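PDB 6NX0: Di-haem cytochrome c peroxidase family protein from Burkholderia thailandensis E264, which is a diheme peroxidase with two covalently bound hemes c that reaches an unusually stable bis-Fe(IV) state and probably acts on hydrogen peroxide. Local coordinates for residues A[164-167]-A[168-171]; A[257-261]-A[262-266]; A[121-125]-A[126-130]; A[200-203]-A[204-208]. All coordinates share one frame; numbering follows the deposited sequence.

Contact 1 of 4, residues A[164-167]-A[168-171]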
loop_
_atom_site.group_PDB
_atom_site.type_symbol
_atom_site.label_atom_id
_atom_site.label_comp_id
_atom_site.label_asym_id
_atom_site.label_seq_id
_atom_site.Cartn_x
_atom_site.Cartn_y
_atom_site.Cartn_z
ATOM N N LEU A 164 -7.241 -4.542 -2.768
ATOM C CA LEU A 164 -7.369 -5.019 -4.137
ATOM C C LEU A 164 -6.009 -4.919 -4.812
ATOM O O LEU A 164 -5.232 -3.989 -4.554
ATOM C CB LEU A 164 -8.428 -4.227 -4.907
ATOM C CG LEU A 164 -9.873 -4.375 -4.404
ATOM C CD1 LEU A 164 -10.767 -3.540 -5.286
ATOM C CD2 LEU A 164 -10.348 -5.818 -4.370
ATOM N N TYR A 165 -5.708 -5.902 -5.665
ATOM C CA TYR A 165 -4.462 -5.997 -6.439
ATOM C C TYR A 165 -3.247 -6.343 -5.565
ATOM O O TYR A 165 -2.112 -6.359 -6.065
ATOM C CB TYR A 165 -4.205 -4.724 -7.268
ATOM C CG TYR A 165 -5.431 -4.377 -8.063
ATOM C CD1 TYR A 165 -5.779 -5.100 -9.195
ATOM C CD2 TYR A 165 -6.289 -3.388 -7.632
ATOM C CE1 TYR A 165 -6.943 -4.820 -9.893
ATOM C CE2 TYR A 165 -7.462 -3.094 -8.331
ATOM C CZ TYR A 165 -7.778 -3.827 -9.452
ATOM O OH TYR A 165 -8.937 -3.586 -10.175
ATOM N N VAL A 166 -3.446 -6.603 -4.271
ATOM C CA VAL A 166 -2.315 -6.905 -3.404
ATOM C C VAL A 166 -1.626 -8.203 -3.802
ATOM O O VAL A 166 -0.457 -8.403 -3.465
ATOM C CB VAL A 166 -2.783 -6.941 -1.923
ATOM C CG1 VAL A 166 -3.559 -8.226 -1.599
ATOM C CG2 VAL A 166 -1.588 -6.757 -0.948
ATOM N N ARG A 167 -2.312 -9.098 -4.517
ATOM C CA ARG A 167 -1.699 -10.350 -4.944
ATOM C C ARG A 167 -0.527 -10.137 -5.892
ATOM O O ARG A 167 0.273 -11.065 -6.092
ATOM C CB ARG A 167 -2.753 -11.254 -5.592
ATOM C CG ARG A 167 -3.240 -10.810 -6.964
ATOM C CD ARG A 167 -4.299 -11.796 -7.481
ATOM N NE ARG A 167 -4.669 -11.536 -8.861
ATOM C CZ ARG A 167 -5.512 -12.286 -9.563
ATOM N NH1 ARG A 167 -6.070 -13.335 -8.992
ATOM N NH2 ARG A 167 -5.802 -11.990 -10.838
ATOM N N TYR A 168 -0.374 -8.948 -6.455
ATOM C CA TYR A 168 0.732 -8.661 -7.352
ATOM C C TYR A 168 1.953 -8.078 -6.642
ATOM O O TYR A 168 2.958 -7.837 -7.304
ATOM C CB TYR A 168 0.283 -7.699 -8.458
ATOM C CG TYR A 168 -0.780 -8.289 -9.348
ATOM C CD1 TYR A 168 -0.456 -9.183 -10.351
ATOM C CD2 TYR A 168 -2.121 -7.972 -9.164
ATOM C CE1 TYR A 168 -1.440 -9.754 -11.137
ATOM C CE2 TYR A 168 -3.099 -8.535 -9.958
ATOM C CZ TYR A 168 -2.747 -9.415 -10.938
ATOM O OH TYR A 168 -3.690 -10.013 -11.736
ATOM N N VAL A 169 1.897 -7.849 -5.335
ATOM C CA VAL A 169 3.083 -7.397 -4.604
ATOM C C VAL A 169 4.053 -8.573 -4.515
ATOM O O VAL A 169 3.745 -9.562 -3.849
ATOM C CB VAL A 169 2.738 -6.867 -3.206
ATOM C CG1 VAL A 169 4.038 -6.423 -2.521
ATOM C CG2 VAL A 169 1.706 -5.721 -3.272
ATOM N N PRO A 170 5.222 -8.501 -5.143
ATOM C CA PRO A 170 6.133 -9.650 -5.138
ATOM C C PRO A 170 6.867 -9.780 -3.808
ATOM O O PRO A 170 6.864 -8.889 -2.957
ATOM C CB PRO A 170 7.093 -9.342 -6.279
ATOM C CG PRO A 170 7.094 -7.872 -6.404
ATOM C CD PRO A 170 5.745 -7.386 -5.947
ATOM N N ARG A 171 7.476 -10.947 -3.625
ATOM C CA ARG A 171 8.398 -11.105 -2.514
ATOM C C ARG A 171 9.529 -10.082 -2.642
ATOM O O ARG A 171 9.824 -9.568 -3.723
ATOM C CB ARG A 171 8.953 -12.537 -2.471
ATOM C CG ARG A 171 7.949 -13.598 -1.968
ATOM C CD ARG A 171 8.585 -15.033 -1.820
ATOM N NE ARG A 171 9.950 -14.933 -1.289
ATOM C CZ ARG A 171 11.046 -15.445 -1.852
ATOM N NH1 ARG A 171 10.974 -16.196 -2.950
ATOM N NH2 ARG A 171 12.232 -15.229 -1.289
HETATM O O HOH W 1 1.255 -10.321 -2.354
#
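Tyr-168 makes the main contact with the residues before it. Its backbone N donates to Tyr-165 O, with Tyr-168 N 3.1 Å from that oxygen. Its side chain lies alongside that of Arg-167, and both point the same way. Arg-167 CG sits over one face of the Tyr-168 ring, toward its rim, 4.0 Å from the ring centroid. This is a CH-pi contact. CG of Arg-167 lies between the backbone N and the carbonyl carbon (chi1 72°), and the chain is then extended as far as NE. The guanidinium group is thus carried along the ring to the phenol oxygen. There Arg-167 NH2 donates to Tyr-168 OH at 3.0 Å, with the oxygen close to the guanidinium plane. The guanidinium and ring planes stand nearly at right angles. Arg-167 NH1 turns to other partners, Asp-263 in a salt bridge and Gln-261 O. Val-169 N repeats the backbone pattern, donating to Val-166 O at 3.1 Å. Two successive bonds to the third residue back make this a short 3-10 turn. It lies in the loop between helix 138-142 and strand 173-175, and Val-166 borders the pocket of a heme c. Val-169 CG2 meets Val-166 CG2 at 4.2 Å as the two side chains cross at a slant. A water lies between Val-166 O (2.8 Å) and Val-169 O (3.0 Å).

Contact 2 of 4, residues A[257-261]-A[262-266]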
loop_
_atom_site.group_PDB
_atom_site.type_symbol
_atom_site.label_atom_id
_atom_site.label_comp_id
_atom_site.label_asym_id
_atom_site.label_seq_id
_atom_site.Cartn_x
_atom_site.Cartn_y
_atom_site.Cartn_z
ATOM N N GLN A 257 -3.908 -15.813 2.433
ATOM C CA GLN A 257 -3.236 -15.717 1.147
ATOM C C GLN A 257 -4.147 -16.182 0.017
ATOM O O GLN A 257 -4.251 -15.525 -1.022
ATOM C CB GLN A 257 -1.946 -16.537 1.212
ATOM C CG GLN A 257 -0.923 -16.233 0.152
ATOM C CD GLN A 257 0.433 -16.809 0.559
ATOM O OE1 GLN A 257 1.265 -16.138 1.211
ATOM N NE2 GLN A 257 0.637 -18.079 0.230
ATOM N N ALA A 258 -4.858 -17.292 0.212
ATOM C CA ALA A 258 -5.761 -17.770 -0.826
ATOM C C ALA A 258 -6.869 -16.766 -1.103
ATOM O O ALA A 258 -7.235 -16.542 -2.258
ATOM C CB ALA A 258 -6.358 -19.119 -0.431
ATOM N N TYR A 259 -7.446 -16.170 -0.051
ATOM C CA TYR A 259 -8.510 -15.199 -0.280
ATOM C C TYR A 259 -7.978 -13.979 -1.013
ATOM O O TYR A 259 -8.562 -13.532 -2.009
ATOM C CB TYR A 259 -9.171 -14.790 1.039
ATOM C CG TYR A 259 -10.164 -13.640 0.922
ATOM C CD1 TYR A 259 -11.166 -13.648 -0.029
ATOM C CD2 TYR A 259 -10.107 -12.570 1.799
ATOM C CE1 TYR A 259 -12.090 -12.614 -0.100
ATOM C CE2 TYR A 259 -11.005 -11.542 1.730
ATOM C CZ TYR A 259 -11.999 -11.560 0.774
ATOM O OH TYR A 259 -12.924 -10.534 0.712
ATOM N N LEU A 260 -6.863 -13.429 -0.538
ATOM C CA LEU A 260 -6.367 -12.206 -1.142
ATOM C C LEU A 260 -5.796 -12.424 -2.530
ATOM O O LEU A 260 -5.630 -11.449 -3.264
ATOM C CB LEU A 260 -5.332 -11.553 -0.225
ATOM C CG LEU A 260 -5.892 -11.123 1.145
ATOM C CD1 LEU A 260 -4.828 -10.459 2.009
ATOM C CD2 LEU A 260 -7.095 -10.183 0.982
ATOM N N GLN A 261 -5.500 -13.662 -2.920
ATOM C CA GLN A 261 -5.043 -13.928 -4.282
ATOM C C GLN A 261 -6.177 -14.349 -5.212
ATOM O O GLN A 261 -5.933 -14.562 -6.405
ATOM C CB GLN A 261 -3.934 -15.004 -4.286
ATOM C CG GLN A 261 -2.629 -14.545 -3.592
ATOM C CD GLN A 261 -1.570 -15.633 -3.393
ATOM O OE1 GLN A 261 -0.479 -15.352 -2.872
ATOM N NE2 GLN A 261 -1.880 -16.864 -3.795
ATOM N N SER A 262 -7.408 -14.444 -4.719
ATOM C CA SER A 262 -8.508 -14.869 -5.565
ATOM C C SER A 262 -8.839 -13.774 -6.574
ATOM O O SER A 262 -8.555 -12.587 -6.380
ATOM C CB SER A 262 -9.730 -15.238 -4.721
ATOM O OG SER A 262 -10.316 -14.117 -4.079
ATOM N N ASP A 263 -9.459 -14.188 -7.680
ATOM C CA ASP A 263 -9.674 -13.254 -8.774
ATOM C C ASP A 263 -10.586 -12.102 -8.374
ATOM O O ASP A 263 -10.452 -10.996 -8.912
ATOM C CB ASP A 263 -10.262 -13.994 -9.978
ATOM C CG ASP A 263 -9.241 -14.860 -10.714
ATOM O OD1 ASP A 263 -8.020 -14.768 -10.457
ATOM O OD2 ASP A 263 -9.674 -15.648 -11.580
ATOM N N GLU A 264 -11.522 -12.321 -7.449
ATOM C CA GLU A 264 -12.399 -11.219 -7.098
ATOM C C GLU A 264 -11.650 -10.106 -6.386
ATOM O O GLU A 264 -12.170 -8.993 -6.285
ATOM C CB GLU A 264 -13.574 -11.707 -6.243
ATOM C CG GLU A 264 -13.256 -12.125 -4.828
ATOM C CD GLU A 264 -14.530 -12.237 -3.980
ATOM O OE1 GLU A 264 -15.581 -11.695 -4.392
ATOM O OE2 GLU A 264 -14.489 -12.866 -2.910
ATOM N N MET A 265 -10.433 -10.372 -5.933
ATOM C CA MET A 265 -9.618 -9.348 -5.293
ATOM C C MET A 265 -8.702 -8.625 -6.281
ATOM O O MET A 265 -7.812 -7.878 -5.849
ATOM C CB MET A 265 -8.821 -9.987 -4.142
ATOM C CG MET A 265 -9.721 -10.564 -3.037
ATOM S SD MET A 265 -10.879 -9.347 -2.354
ATOM C CE MET A 265 -9.810 -8.532 -1.196
ATOM N N ALA A 266 -8.938 -8.805 -7.587
ATOM C CA ALA A 266 -8.245 -8.066 -8.649
ATOM C C ALA A 266 -9.217 -7.894 -9.818
ATOM O O ALA A 266 -9.079 -8.530 -10.873
ATOM C CB ALA A 266 -6.969 -8.802 -9.072
HETATM O O HOH W 2 -14.593 -10.453 -1.244
HETATM O O HOH W 3 -5.256 -9.225 -4.883
#
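Ser-262 and Met-265 fold back on Tyr-259 at the C-terminal end of helix 245-260, where a short 3-10 turn at 263-264 follows. Hydrogen bonds centre on Tyr-259 O, which accepts twice from one residue. Ser-262 N reaches Tyr-259 O from above the carbonyl plane at 3.1 Å. Ser-262 OG meets Tyr-259 O in the carbonyl plane at 2.8 Å. The hydroxyl lies between the backbone N and the carbonyl carbon of its own residue (chi1 68°), which turns it back to the helix. Apolar contacts come from Met-265, whose chain is bent at chi2 and chi3. Met-265 SD stands obliquely to the Tyr-259 ring, 4.6 Å from the centroid, a Met-aromatic contact. Met-265 CE meets Leu-260 CD2 at 3.9 Å. Met-265 and Tyr-259 also pack on Phe-132. At the ring edge, Glu-264 OE2 lies in the ring plane, 3.7 Å from Tyr-259 CE1, and the carboxylate is turned steeply against the ring. Waters bridge the two parts twice. One joins Tyr-259 OH to Glu-264 OE2, the second bond being weak. The other donates to Leu-260 O at 2.8 Å and to Met-265 O at 3.0 Å.

Contact 3 of 4, residues A[121-125]-A[126-130]. With HEC (heme c), chain B.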
loop_
_atom_site.group_PDB
_atom_site.type_symbol
_atom_site.label_atom_id
_atom_site.label_comp_id
_atom_site.label_asym_id
_atom_site.label_seq_id
_atom_site.Cartn_x
_atom_site.Cartn_y
_atom_site.Cartn_z
ATOM N N SER A 121 -12.750 -6.760 12.906
ATOM C CA SER A 121 -12.246 -7.735 11.952
ATOM C C SER A 121 -11.260 -7.029 11.023
ATOM O O SER A 121 -11.108 -5.804 11.056
ATOM C CB SER A 121 -13.384 -8.328 11.138
ATOM O OG SER A 121 -13.942 -7.326 10.304
ATOM N N CYS A 122 -10.632 -7.803 10.140
ATOM C CA CYS A 122 -9.831 -7.188 9.084
ATOM C C CYS A 122 -10.621 -6.130 8.329
ATOM O O CYS A 122 -10.081 -5.081 7.947
ATOM C CB CYS A 122 -9.354 -8.239 8.081
ATOM S SG CYS A 122 -8.496 -9.671 8.755
ATOM N N ALA A 123 -11.898 -6.403 8.072
ATOM C CA ALA A 123 -12.733 -5.483 7.319
ATOM C C ALA A 123 -12.937 -4.143 8.016
ATOM O O ALA A 123 -13.321 -3.172 7.344
ATOM C CB ALA A 123 -14.083 -6.140 7.053
ATOM N N SER A 124 -12.697 -4.065 9.337
ATOM C CA SER A 124 -12.791 -2.815 10.085
ATOM C C SER A 124 -11.791 -1.766 9.628
ATOM O O SER A 124 -11.981 -0.576 9.920
ATOM C CB SER A 124 -12.579 -3.072 11.580
ATOM O OG SER A 124 -13.541 -3.988 12.075
ATOM N N CYS A 125 -10.735 -2.169 8.925
ATOM C CA CYS A 125 -9.775 -1.246 8.334
ATOM C C CYS A 125 -9.605 -1.429 6.836
ATOM O O CYS A 125 -8.782 -0.732 6.234
ATOM C CB CYS A 125 -8.418 -1.401 9.016
ATOM S SG CYS A 125 -8.529 -0.999 10.766
ATOM N N HIS A 126 -10.333 -2.348 6.238
ATOM C CA HIS A 126 -10.238 -2.713 4.825
ATOM C C HIS A 126 -11.682 -3.007 4.399
ATOM O O HIS A 126 -12.092 -4.159 4.324
ATOM C CB HIS A 126 -9.327 -3.924 4.620
ATOM C CG HIS A 126 -7.909 -3.710 5.061
ATOM N ND1 HIS A 126 -7.030 -2.916 4.357
ATOM C CD2 HIS A 126 -7.219 -4.192 6.119
ATOM C CE1 HIS A 126 -5.853 -2.927 4.959
ATOM N NE2 HIS A 126 -5.943 -3.695 6.031
ATOM N N ASP A 127 -12.438 -1.945 4.136
ATOM C CA ASP A 127 -13.876 -2.023 3.935
ATOM C C ASP A 127 -14.174 -2.588 2.556
ATOM O O ASP A 127 -13.774 -1.982 1.554
ATOM C CB ASP A 127 -14.450 -0.610 4.089
ATOM C CG ASP A 127 -15.951 -0.543 3.942
ATOM O OD1 ASP A 127 -16.605 -1.565 3.632
ATOM O OD2 ASP A 127 -16.474 0.568 4.161
ATOM N N PRO A 128 -14.872 -3.723 2.441
ATOM C CA PRO A 128 -15.207 -4.201 1.091
ATOM C C PRO A 128 -15.963 -3.172 0.268
ATOM O O PRO A 128 -15.895 -3.210 -0.974
ATOM C CB PRO A 128 -16.057 -5.451 1.359
ATOM C CG PRO A 128 -16.596 -5.262 2.730
ATOM C CD PRO A 128 -15.509 -4.558 3.480
ATOM N N GLY A 129 -16.702 -2.278 0.907
ATOM C CA GLY A 129 -17.442 -1.259 0.183
ATOM C C GLY A 129 -16.600 -0.096 -0.299
ATOM O O GLY A 129 -17.122 0.796 -0.979
ATOM N N ARG A 130 -15.313 -0.081 0.047
ATOM C CA ARG A 130 -14.370 0.972 -0.338
ATOM C C ARG A 130 -13.066 0.331 -0.810
ATOM O O ARG A 130 -11.972 0.698 -0.372
ATOM C CB ARG A 130 -14.120 1.955 0.822
ATOM C CG ARG A 130 -13.431 3.293 0.434
ATOM C CD ARG A 130 -13.097 4.159 1.643
ATOM N NE ARG A 130 -14.307 4.522 2.359
ATOM C CZ ARG A 130 -15.048 5.586 2.111
ATOM N NH1 ARG A 130 -16.154 5.797 2.816
ATOM N NH2 ARG A 130 -14.707 6.452 1.174
HETATM FE FE HEC B . -4.357 -4.430 7.318
HETATM C CHA HEC B . -1.622 -3.235 5.557
HETATM C CHB HEC B . -4.203 -7.330 5.559
HETATM C CHC HEC B . -6.365 -5.973 9.644
HETATM C CHD HEC B . -4.421 -1.564 9.228
HETATM N NA HEC B . -3.203 -5.099 5.786
HETATM C C1A HEC B . -2.109 -4.472 5.224
HETATM C C2A HEC B . -1.594 -5.308 4.175
HETATM C C3A HEC B . -2.381 -6.391 4.107
HETATM C C4A HEC B . -3.344 -6.328 5.177
HETATM C CMA HEC B . -2.182 -7.612 3.217
HETATM C CAA HEC B . -0.359 -4.986 3.312
HETATM C CBA HEC B . -0.785 -4.335 2.008
HETATM C CGA HEC B . 0.373 -3.846 1.178
HETATM O O1A HEC B . 0.088 -3.454 0.008
HETATM O O2A HEC B . 1.514 -3.715 1.719
HETATM N NB HEC B . -5.123 -6.290 7.588
HETATM C C1B HEC B . -4.910 -7.364 6.735
HETATM C C2B HEC B . -5.610 -8.500 7.270
HETATM C C3B HEC B . -6.127 -8.164 8.456
HETATM C C4B HEC B . -5.860 -6.759 8.652
HETATM C CMB HEC B . -5.654 -9.872 6.590
HETATM C CAB HEC B . -6.986 -9.014 9.415
HETATM C CBB HEC B . -6.122 -10.151 10.012
HETATM N NC HEC B . -5.234 -3.870 9.068
HETATM C C1C HEC B . -6.070 -4.660 9.846
HETATM C C2C HEC B . -6.716 -3.781 10.794
HETATM C C3C HEC B . -6.222 -2.545 10.678
HETATM C C4C HEC B . -5.250 -2.589 9.604
HETATM C CMC HEC B . -7.881 -4.210 11.701
HETATM C CAC HEC B . -6.836 -1.245 11.226
HETATM C CBC HEC B . -6.711 -1.157 12.753
HETATM N ND HEC B . -3.270 -2.716 7.338
HETATM C C1D HEC B . -3.496 -1.638 8.216
HETATM C C2D HEC B . -2.471 -0.652 7.987
HETATM C C3D HEC B . -1.583 -1.188 6.922
HETATM C C4D HEC B . -2.133 -2.465 6.555
HETATM C CMD HEC B . -2.271 0.621 8.785
HETATM C CAD HEC B . -0.312 -0.530 6.352
HETATM C CBD HEC B . 0.753 -0.657 7.417
HETATM C CGD HEC B . 2.158 -0.416 6.894
HETATM O O1D HEC B . 2.304 -0.122 5.687
HETATM O O2D HEC B . 3.083 -0.452 7.754
HETATM O O HOH W 4 -2.677 -5.003 8.600
#
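His-126 N donates to Ala-123 O at 3.3 Å, a weak and bent bond that closes the turn 122-125 onto the histidine. CG of His-126 is anti to the carbonyl carbon (chi1 -61°), and from there the imidazole reaches the heme iron through NE2. The carbonyl of Cys-125 lies over one ring face, with Cys-125 O 3.3 Å from His-126 CG. The carbonyl O of Cys-122 stands near the ring plane, at the edge. The far end of the ring binds metal: His-126 NE2 is 2.2 Å from the heme iron, and a water occupies the opposite axial position. His-126 ND1 is hydrogen-bonded to Phe-132 O, which helps to fix the rotation of the ring about its bond to the chain. Cys-125 adds a covalent tie, with Cys-125 SG joined to heme CAC at 1.8 Å. Cys-122 SG is joined in the same way to heme CAB. The two thioethers and the iron bond hold the turn against one side of the porphyrin. Ala-123 also touches the residues that follow. Ala-123 CA lies 3.3 Å from His-126 O in a CA-H...O contact, and Ala-123 CB meets Pro-128 CD at 4.2 Å. Past the histidine, Asp-127 OD1 accepts from Gly-129 N at 2.8 Å and forms an Asx turn. Asp-127 OD2 is held by Thr-135. Phe-109 of helix 99-109 packs against Cys-122, Ala-123 and His-126. Two cysteines separated by two residues and followed by an iron-binding histidine form the CXXCH heme-attachment motif of c-type cytochromes.

Contact 4 of 4, residues A[200-203]-A[204-208]. With HEC (heme c), chain B.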
loop_
_atom_site.group_PDB
_atom_site.type_symbol
_atom_site.label_atom_id
_atom_site.label_comp_id
_atom_site.label_asym_id
_atom_site.label_seq_id
_atom_site.Cartn_x
_atom_site.Cartn_y
_atom_site.Cartn_z
ATOM N N GLU A 200 2.728 -14.077 6.180
ATOM C CA GLU A 200 3.484 -13.428 7.245
ATOM C C GLU A 200 2.870 -12.094 7.659
ATOM O O GLU A 200 2.968 -11.701 8.831
ATOM C CB GLU A 200 4.931 -13.213 6.788
ATOM C CG GLU A 200 5.805 -12.481 7.790
ATOM C CD GLU A 200 7.217 -12.159 7.276
ATOM O OE1 GLU A 200 7.559 -12.541 6.129
ATOM O OE2 GLU A 200 7.985 -11.532 8.036
ATOM N N GLN A 201 2.257 -11.386 6.714
ATOM C CA GLN A 201 1.734 -10.048 6.984
ATOM C C GLN A 201 0.755 -10.043 8.151
ATOM O O GLN A 201 0.743 -9.095 8.942
ATOM C CB GLN A 201 1.063 -9.507 5.719
ATOM C CG GLN A 201 0.512 -8.078 5.828
ATOM C CD GLN A 201 -0.801 -8.008 6.559
ATOM O OE1 GLN A 201 -1.582 -8.962 6.557
ATOM N NE2 GLN A 201 -1.053 -6.875 7.205
ATOM N N LEU A 202 -0.120 -11.043 8.242
ATOM C CA LEU A 202 -1.223 -10.832 9.178
ATOM C C LEU A 202 -0.787 -10.941 10.631
ATOM O O LEU A 202 -1.551 -10.544 11.514
ATOM C CB LEU A 202 -2.414 -11.750 8.874
ATOM C CG LEU A 202 -2.255 -13.236 8.651
ATOM C CD1 LEU A 202 -1.549 -13.900 9.783
ATOM C CD2 LEU A 202 -3.670 -13.824 8.484
ATOM N N ARG A 203 0.443 -11.369 10.902
ATOM C CA ARG A 203 0.964 -11.252 12.258
ATOM C C ARG A 203 0.919 -9.812 12.753
ATOM O O ARG A 203 0.739 -9.566 13.950
ATOM C CB ARG A 203 2.398 -11.769 12.297
ATOM C CG ARG A 203 2.533 -13.211 11.882
ATOM C CD ARG A 203 4.001 -13.626 11.856
ATOM N NE ARG A 203 4.160 -15.072 11.989
ATOM C CZ ARG A 203 4.182 -15.714 13.156
ATOM N NH1 ARG A 203 4.064 -15.046 14.299
ATOM N NH2 ARG A 203 4.313 -17.031 13.178
ATOM N N GLY A 204 1.134 -8.851 11.868
ATOM C CA GLY A 204 1.117 -7.459 12.240
ATOM C C GLY A 204 -0.179 -7.026 12.897
ATOM O O GLY A 204 -0.218 -6.735 14.096
ATOM N N PRO A 205 -1.270 -6.966 12.121
ATOM C CA PRO A 205 -2.535 -6.488 12.706
ATOM C C PRO A 205 -3.040 -7.344 13.851
ATOM O O PRO A 205 -3.599 -6.805 14.809
ATOM C CB PRO A 205 -3.504 -6.516 11.513
ATOM C CG PRO A 205 -2.856 -7.400 10.491
ATOM C CD PRO A 205 -1.391 -7.155 10.662
ATOM N N LEU A 206 -2.851 -8.669 13.795
ATOM C CA LEU A 206 -3.408 -9.527 14.839
ATOM C C LEU A 206 -2.830 -9.207 16.215
ATOM O O LEU A 206 -3.552 -9.246 17.207
ATOM C CB LEU A 206 -3.184 -10.998 14.507
ATOM C CG LEU A 206 -4.085 -11.598 13.425
ATOM C CD1 LEU A 206 -3.560 -12.970 13.043
ATOM C CD2 LEU A 206 -5.550 -11.671 13.865
ATOM N N PHE A 207 -1.520 -8.929 16.307
ATOM C CA PHE A 207 -0.874 -8.823 17.616
ATOM C C PHE A 207 -0.441 -7.412 17.975
ATOM O O PHE A 207 0.052 -7.202 19.087
ATOM C CB PHE A 207 0.296 -9.809 17.686
ATOM C CG PHE A 207 -0.130 -11.202 17.381
ATOM C CD1 PHE A 207 -1.059 -11.818 18.196
ATOM C CD2 PHE A 207 0.332 -11.870 16.265
ATOM C CE1 PHE A 207 -1.493 -13.122 17.933
ATOM C CE2 PHE A 207 -0.092 -13.163 15.992
ATOM C CZ PHE A 207 -1.014 -13.780 16.828
ATOM N N ASP A 208 -0.720 -6.432 17.120
ATOM C CA ASP A 208 -0.375 -5.040 17.397
ATOM C C ASP A 208 -1.352 -4.479 18.420
ATOM O O ASP A 208 -2.563 -4.482 18.173
ATOM C CB ASP A 208 -0.432 -4.277 16.077
ATOM C CG ASP A 208 0.063 -2.844 16.153
ATOM O OD1 ASP A 208 0.093 -2.227 17.232
ATOM O OD2 ASP A 208 0.395 -2.328 15.051
HETATM FE FE HEC B . -4.357 -4.430 7.318
HETATM C CHA HEC B . -1.622 -3.235 5.557
HETATM C CHB HEC B . -4.203 -7.330 5.559
HETATM C CHC HEC B . -6.365 -5.973 9.644
HETATM C CHD HEC B . -4.421 -1.564 9.228
HETATM N NA HEC B . -3.203 -5.099 5.786
HETATM C C1A HEC B . -2.109 -4.472 5.224
HETATM C C2A HEC B . -1.594 -5.308 4.175
HETATM C C3A HEC B . -2.381 -6.391 4.107
HETATM C C4A HEC B . -3.344 -6.328 5.177
HETATM C CMA HEC B . -2.182 -7.612 3.217
HETATM C CAA HEC B . -0.359 -4.986 3.312
HETATM C CBA HEC B . -0.785 -4.335 2.008
HETATM C CGA HEC B . 0.373 -3.846 1.178
HETATM O O1A HEC B . 0.088 -3.454 0.008
HETATM O O2A HEC B . 1.514 -3.715 1.719
HETATM N NB HEC B . -5.123 -6.290 7.588
HETATM C C1B HEC B . -4.910 -7.364 6.735
HETATM C C2B HEC B . -5.610 -8.500 7.270
HETATM C C3B HEC B . -6.127 -8.164 8.456
HETATM C C4B HEC B . -5.860 -6.759 8.652
HETATM C CMB HEC B . -5.654 -9.872 6.590
HETATM C CAB HEC B . -6.986 -9.014 9.415
HETATM C CBB HEC B . -6.122 -10.151 10.012
HETATM N NC HEC B . -5.234 -3.870 9.068
HETATM C C1C HEC B . -6.070 -4.660 9.846
HETATM C C2C HEC B . -6.716 -3.781 10.794
HETATM C C3C HEC B . -6.222 -2.545 10.678
HETATM C C4C HEC B . -5.250 -2.589 9.604
HETATM C CMC HEC B . -7.881 -4.210 11.701
HETATM C CAC HEC B . -6.836 -1.245 11.226
HETATM C CBC HEC B . -6.711 -1.157 12.753
HETATM N ND HEC B . -3.270 -2.716 7.338
HETATM C C1D HEC B . -3.496 -1.638 8.216
HETATM C C2D HEC B . -2.471 -0.652 7.987
HETATM C C3D HEC B . -1.583 -1.188 6.922
HETATM C C4D HEC B . -2.133 -2.465 6.555
HETATM C CMD HEC B . -2.271 0.621 8.785
HETATM C CAD HEC B . -0.312 -0.530 6.352
HETATM C CBD HEC B . 0.753 -0.657 7.417
HETATM C CGD HEC B . 2.158 -0.416 6.894
HETATM O O1D HEC B . 2.304 -0.122 5.687
HETATM O O2D HEC B . 3.083 -0.452 7.754
HETATM O O HOH W 4 -2.677 -5.003 8.600
#
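Gln-201 O accepts from Gly-204 N at 3.0 Å, and Pro-205 CD packs on the same oxygen. The next carbonyl is more fully surrounded. Leu-206 N donates to Leu-202 O at 3.2 Å, nearly in line with the C=O bond. CB, CG and CD1 of Leu-206 gather round this oxygen too, with Leu-206 CG 3.3 Å from Leu-202 O. The two leucine side chains run side by side in the same direction, and Leu-202 CD1 meets Leu-206 CD1 at 3.9 Å. Phe-207 N makes a weak bond to Arg-203 O, and Phe-207 CD2 comes within 3.3 Å of that carbonyl oxygen. Heme c lies beside this turn. The Gln-201 chain bends at chi2 (-78°), which lays its amide against the porphyrin on the side of the iron-bound water. Gln-201 NE2 stands 3.1 Å from heme C4A, and it donates weakly to that water at 2.8 Å. Pro-205 extends the same wall, with Pro-205 CB 3.5 Å from heme CHC. Together they form part of the distal heme pocket, the side away from the axial histidine, and Phe-190 packs beside Gln-201. The short helices 198-201 and 203-207 follow one another in the chain beside the heme. Helix 245-260 packs on Leu-202, Arg-203 and Phe-207, and its Glu-246 forms a salt bridge with Arg-203. Helix 217-225 covers Leu-206 and Phe-207 through Leu-220.

All four contacts surround one heme c. Contact 1 is buried, while the other three are partly buried. Contacts 3 and 4 meet the heme from opposite sides and share the iron-bound water; contact 1 touches it through Val-166. Contact 3 works by covalent and metal bonds; contact 4 works by helical backbone bonds, packing and one weak bond to that water. Contacts 1 and 2 touch each other directly through a salt bridge and through packing of Leu-164 CD2 on Met-265 O. Each has a short 3-10 segment, with an arginine methylene over a tyrosine ring in contact 1 and sulfur beside a ring in contact 2. Helix 245-260 ends in contact 2 and also packs on contact 4.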